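Local coordinates for protein diaminopimelate decarboxylase (Methanocaldococcus jannaschii, PDB 1TWI) that catalyses the pyridoxal-phosphate-dependent decarboxylation of meso-diaminopimelate to L-lysine, the last step of lysine biosynthesis by the diaminopimelate pathway, at residues E26-P31 against R402-S407; G300-K305 against L379-V384. All coordinates share one frame; numbering follows the deposited sequence.

Contact 1 of 2, residues E26-P31 against R402-S407; sequences EKFGTP and RMVLTS
R402 reaches across to the C-terminal end of helix 21-28, where it meets F28. CB points toward residues 26-31, and from CG to NE the chain runs extended. CD passes 3.4 Å from F28 O. NE forms a salt bridge with E416, so the guanidinium has its main polar partner beyond this pair of segments. At the end of the chain NH1 donates to F28 O at 3.0 Å, with an N-H...O angle of 151°. The oxygen lies close to the guanidinium plane, but the donor is tilted 31° from the carbonyl plane. R417 donates to the same oxygen, giving this helix-end carbonyl two arginine partners. G29, with positive phi, is the first residue to leave the helix, and a cis peptide before P31 leads the chain on to strand 32-36. That strand runs parallel to 402-407 in the mixed sheet of the beta domain, which accompanies the TIM-barrel domain in this decarboxylase family. F28 lays its ring against the strand: V404 CG1 stands 3.6 Å from the ring centroid and 5° off the normal, a CH-pi contact nearly centred on the face. K27 CG lies over the opposite face, toward the rim, while R402 NH1 approaches the ring edge, 4.0 Å from F28 CD1. V411 of strand 410-415 touches both F28 and V404.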
loop_
_atom_site.group_PDB
_atom_site.type_symbol
_atom_site.label_atom_id
_atom_site.label_comp_id
_atom_site.label_asym_id
_atom_site.label_seq_id
_atom_site.Cartn_x
_atom_site.Cartn_y
_atom_site.Cartn_z
ATOM N N GLU A 26 15.118 -11.561 18.833
ATOM C CA GLU A 26 14.705 -12.365 19.994
ATOM C C GLU A 26 14.061 -11.550 21.131
ATOM O O GLU A 26 13.068 -11.960 21.726
ATOM C CB GLU A 26 15.890 -13.151 20.571
ATOM C CG GLU A 26 16.331 -14.288 19.631
ATOM C CD GLU A 26 17.628 -14.979 20.087
ATOM O OE1 GLU A 26 18.127 -15.857 19.341
ATOM O OE2 GLU A 26 18.132 -14.638 21.177
ATOM N N LYS A 27 14.614 -10.401 21.425
ATOM C CA LYS A 27 14.053 -9.628 22.481
ATOM C C LYS A 27 12.749 -8.920 22.084
ATOM O O LYS A 27 11.779 -8.910 22.857
ATOM C CB LYS A 27 15.083 -8.619 22.930
ATOM C CG LYS A 27 14.585 -7.563 23.903
ATOM C CD LYS A 27 15.770 -6.751 24.411
ATOM C CE LYS A 27 15.306 -5.567 25.228
ATOM N NZ LYS A 27 16.481 -4.868 25.849
ATOM N N PHE A 28 12.696 -8.383 20.858
ATOM C CA PHE A 28 11.526 -7.611 20.448
ATOM C C PHE A 28 10.515 -8.315 19.531
ATOM O O PHE A 28 9.434 -7.773 19.307
ATOM C CB PHE A 28 11.969 -6.288 19.804
ATOM C CG PHE A 28 12.717 -5.380 20.728
ATOM C CD1 PHE A 28 12.023 -4.516 21.609
ATOM C CD2 PHE A 28 14.127 -5.365 20.736
ATOM C CE1 PHE A 28 12.725 -3.647 22.472
ATOM C CE2 PHE A 28 14.834 -4.518 21.594
ATOM C CZ PHE A 28 14.142 -3.653 22.464
ATOM N N GLY A 29 10.843 -9.506 19.040
ATOM C CA GLY A 29 9.938 -10.228 18.172
ATOM C C GLY A 29 10.126 -9.833 16.721
ATOM O O GLY A 29 10.788 -8.832 16.431
ATOM N N THR A 30 9.594 -10.627 15.809
ATOM C CA THR A 30 9.679 -10.327 14.373
ATOM C C THR A 30 8.224 -10.288 13.815
ATOM O O THR A 30 7.351 -10.915 14.388
ATOM C CB THR A 30 10.475 -11.442 13.636
ATOM O OG1 THR A 30 10.048 -12.710 14.119
ATOM C CG2 THR A 30 11.967 -11.325 13.919
ATOM N N PRO A 31 7.972 -9.588 12.681
ATOM C CA PRO A 31 8.946 -8.791 11.927
ATOM C C PRO A 31 9.334 -7.555 12.699
ATOM O O PRO A 31 8.554 -7.053 13.491
ATOM C CB PRO A 31 8.207 -8.473 10.624
ATOM C CG PRO A 31 6.792 -8.325 11.082
ATOM C CD PRO A 31 6.620 -9.469 12.094
ATOM N N ARG A 402 6.565 -3.733 14.998
ATOM C CA ARG A 402 7.300 -2.942 15.977
ATOM C C ARG A 402 8.501 -2.348 15.262
ATOM O O ARG A 402 8.898 -2.866 14.230
ATOM C CB ARG A 402 7.865 -3.842 17.065
ATOM C CG ARG A 402 7.002 -3.927 18.292
ATOM C CD ARG A 402 7.594 -4.895 19.308
ATOM N NE ARG A 402 7.020 -4.658 20.623
ATOM C CZ ARG A 402 7.440 -5.278 21.722
ATOM N NH1 ARG A 402 8.432 -6.207 21.643
ATOM N NH2 ARG A 402 6.926 -4.919 22.905
ATOM N N MET A 403 9.064 -1.280 15.837
ATOM C CA MET A 403 10.287 -0.659 15.338
ATOM C C MET A 403 11.111 -0.243 16.557
ATOM O O MET A 403 10.539 0.280 17.526
ATOM C CB MET A 403 10.045 0.643 14.563
ATOM C CG MET A 403 8.998 0.505 13.457
ATOM S SD MET A 403 9.330 1.725 12.092
ATOM C CE MET A 403 9.113 3.358 13.052
ATOM N N VAL A 404 12.438 -0.423 16.485
ATOM C CA VAL A 404 13.314 0.007 17.560
ATOM C C VAL A 404 14.353 0.951 16.946
ATOM O O VAL A 404 14.578 0.940 15.702
ATOM C CB VAL A 404 14.070 -1.164 18.253
ATOM C CG1 VAL A 404 13.093 -2.037 19.048
ATOM C CG2 VAL A 404 14.805 -2.057 17.214
ATOM N N LEU A 405 14.943 1.780 17.814
ATOM C CA LEU A 405 15.991 2.724 17.457
ATOM C C LEU A 405 17.262 2.245 18.184
ATOM O O LEU A 405 17.228 2.029 19.413
ATOM C CB LEU A 405 15.660 4.149 17.937
ATOM C CG LEU A 405 16.728 5.207 17.562
ATOM C CD1 LEU A 405 16.651 5.653 16.097
ATOM C CD2 LEU A 405 16.569 6.387 18.476
ATOM N N THR A 406 18.348 2.008 17.431
ATOM C CA THR A 406 19.607 1.592 18.039
ATOM C C THR A 406 20.379 2.884 18.123
ATOM O O THR A 406 20.499 3.619 17.140
ATOM C CB THR A 406 20.393 0.546 17.184
ATOM O OG1 THR A 406 20.490 1.017 15.837
ATOM C CG2 THR A 406 19.717 -0.816 17.236
ATOM N N SER A 407 20.938 3.118 19.301
ATOM C CA SER A 407 21.598 4.364 19.640
ATOM C C SER A 407 22.764 4.077 20.594
ATOM O O SER A 407 22.826 2.999 21.206
ATOM C CB SER A 407 20.545 5.238 20.347
ATOM O OG SER A 407 21.108 6.303 21.099
#

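Contact 2 of 2, residues G300-K305 against L379-V384; sequences GYLLGK and LAIFDV
Y301 and F382 form an edge-to-face aromatic pair on one side of an antiparallel strand pairing. Their centroids are 5.0 Å apart and their planes stand at 79°, with Y301 CE2 over the centre of the F382 ring. The Y301 ring reaches F382 with CG anti to its carbonyl carbon (chi1 -60°). L303 and A380 share this side of the sheet, where L303 CD2 meets A380 CB at 3.7 Å. The tight part is the backbone ladder from L302 to G304. L302 and I381 exchange two hydrogen bonds, with I381 N 2.8 Å from L302 O, and G304 and L379 form a second reciprocal pair. On the other side, L302 and I381 lie alongside each other, pointing the same way, at a looser 4.1 Å between L302 CD2 and I381 CD1. The chain turns at D383, where phi is positive. Beyond the turn V384 N still bonds G300 O at 3.0 Å, although the donor stands 53° out of the carbonyl plane. V384 CG2 packs against L302 CB. All eleven touching residues are buried. Strand 300-311 also pairs with strand 32-36 through Y301 and L303, while A380 bonds I340 of strand 339-341 and F382 bonds H338 just before it, placing the two paired strands between 32-36 and 339-341 in the mixed sheet.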
loop_
_atom_site.group_PDB
_atom_site.type_symbol
_atom_site.label_atom_id
_atom_site.label_comp_id
_atom_site.label_asym_id
_atom_site.label_seq_id
_atom_site.Cartn_x
_atom_site.Cartn_y
_atom_site.Cartn_z
ATOM N N GLY A 300 17.588 2.156 7.957
ATOM C CA GLY A 300 16.575 1.141 8.320
ATOM C C GLY A 300 16.787 -0.273 7.837
ATOM O O GLY A 300 17.178 -0.487 6.678
ATOM N N TYR A 301 16.562 -1.247 8.722
ATOM C CA TYR A 301 16.721 -2.657 8.358
ATOM C C TYR A 301 15.462 -3.339 8.832
ATOM O O TYR A 301 14.960 -2.983 9.877
ATOM C CB TYR A 301 17.926 -3.276 9.090
ATOM C CG TYR A 301 19.211 -2.536 8.708
ATOM C CD1 TYR A 301 19.520 -1.322 9.313
ATOM C CD2 TYR A 301 20.057 -3.010 7.659
ATOM C CE1 TYR A 301 20.601 -0.566 8.911
ATOM C CE2 TYR A 301 21.189 -2.255 7.241
ATOM C CZ TYR A 301 21.436 -1.032 7.879
ATOM O OH TYR A 301 22.466 -0.201 7.483
ATOM N N LEU A 302 14.954 -4.300 8.054
ATOM C CA LEU A 302 13.771 -5.044 8.467
ATOM C C LEU A 302 14.158 -6.518 8.703
ATOM O O LEU A 302 14.631 -7.201 7.769
ATOM C CB LEU A 302 12.679 -4.960 7.391
ATOM C CG LEU A 302 11.378 -5.759 7.640
ATOM C CD1 LEU A 302 10.700 -5.333 8.962
ATOM C CD2 LEU A 302 10.470 -5.542 6.459
ATOM N N LEU A 303 13.951 -6.993 9.941
ATOM C CA LEU A 303 14.284 -8.371 10.298
ATOM C C LEU A 303 13.035 -9.226 10.234
ATOM O O LEU A 303 11.969 -8.835 10.721
ATOM C CB LEU A 303 14.859 -8.429 11.739
ATOM C CG LEU A 303 15.962 -7.393 12.016
ATOM C CD1 LEU A 303 16.499 -7.514 13.474
ATOM C CD2 LEU A 303 17.082 -7.586 11.010
ATOM N N GLY A 304 13.164 -10.375 9.595
ATOM C CA GLY A 304 12.049 -11.290 9.451
ATOM C C GLY A 304 12.552 -12.701 9.739
ATOM O O GLY A 304 13.590 -13.113 9.224
ATOM N N LYS A 305 11.839 -13.420 10.587
ATOM C CA LYS A 305 12.239 -14.748 10.898
ATOM C C LYS A 305 11.694 -15.743 9.875
ATOM O O LYS A 305 10.547 -15.616 9.351
ATOM C CB LYS A 305 11.788 -15.110 12.322
ATOM C CG LYS A 305 12.051 -16.593 12.706
ATOM C CD LYS A 305 11.987 -16.835 14.264
ATOM C CE LYS A 305 10.590 -16.665 14.825
ATOM N NZ LYS A 305 10.598 -17.059 16.284
ATOM N N LEU A 379 16.385 -13.068 8.729
ATOM C CA LEU A 379 16.955 -12.434 7.565
ATOM C C LEU A 379 16.829 -10.916 7.775
ATOM O O LEU A 379 15.877 -10.466 8.433
ATOM C CB LEU A 379 16.189 -12.793 6.280
ATOM C CG LEU A 379 15.980 -14.268 5.942
ATOM C CD1 LEU A 379 15.390 -14.341 4.535
ATOM C CD2 LEU A 379 17.357 -15.014 5.959
ATOM N N ALA A 380 17.783 -10.137 7.246
ATOM C CA ALA A 380 17.709 -8.686 7.317
ATOM C C ALA A 380 17.536 -8.137 5.880
ATOM O O ALA A 380 18.325 -8.471 4.936
ATOM C CB ALA A 380 18.994 -8.113 7.945
ATOM N N ILE A 381 16.533 -7.285 5.707
ATOM C CA ILE A 381 16.289 -6.668 4.407
ATOM C C ILE A 381 16.793 -5.259 4.610
ATOM O O ILE A 381 16.293 -4.494 5.463
ATOM C CB ILE A 381 14.765 -6.670 4.097
ATOM C CG1 ILE A 381 14.264 -8.133 4.032
ATOM C CG2 ILE A 381 14.486 -5.958 2.720
ATOM C CD1 ILE A 381 12.653 -8.231 4.281
ATOM N N PHE A 382 17.787 -4.891 3.810
ATOM C CA PHE A 382 18.414 -3.574 3.920
ATOM C C PHE A 382 17.673 -2.393 3.318
ATOM O O PHE A 382 16.879 -2.541 2.409
ATOM C CB PHE A 382 19.773 -3.558 3.207
ATOM C CG PHE A 382 20.903 -4.204 3.985
ATOM C CD1 PHE A 382 20.674 -5.359 4.749
ATOM C CD2 PHE A 382 22.190 -3.699 3.887
ATOM C CE1 PHE A 382 21.742 -6.004 5.393
ATOM C CE2 PHE A 382 23.293 -4.330 4.527
ATOM C CZ PHE A 382 23.055 -5.482 5.274
ATOM N N ASP A 383 17.998 -1.217 3.849
ATOM C CA ASP A 383 17.598 0.051 3.270
ATOM C C ASP A 383 16.077 0.235 3.215
ATOM O O ASP A 383 15.512 0.569 2.182
ATOM C CB ASP A 383 18.219 0.103 1.867
ATOM C CG ASP A 383 19.747 -0.025 1.904
ATOM O OD1 ASP A 383 20.365 0.660 2.758
ATOM O OD2 ASP A 383 20.342 -0.794 1.109
ATOM N N VAL A 384 15.437 0.024 4.347
ATOM C CA VAL A 384 13.989 0.172 4.408
ATOM C C VAL A 384 13.604 1.352 5.305
ATOM O O VAL A 384 12.461 1.427 5.794
ATOM C CB VAL A 384 13.377 -1.087 4.983
ATOM C CG1 VAL A 384 13.470 -2.271 3.980
ATOM C CG2 VAL A 384 14.105 -1.441 6.357
#

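Both contacts reach the same mixed sheet, with centres 11 Å apart, and in sequence contact 2 is nested within the loop closed by contact 1. Strand 32-36 joins them, pairing in parallel with 402-407 and antiparallel with 300-311. They also touch directly: T30 OG1 lies 3.5 Å from K305 CB, and P31 CB is 3.8 Å from L303 O. Contact 1 lies at the surface, away from the annotated sites. Contact 2 approaches the active site: the V384 side chain is about 6 Å from that of R329, which lines the pocket of the bound lysine and is inferred to bind substrate, and the D383 side chain is about 12 Å from a bound pyridoxal phosphate.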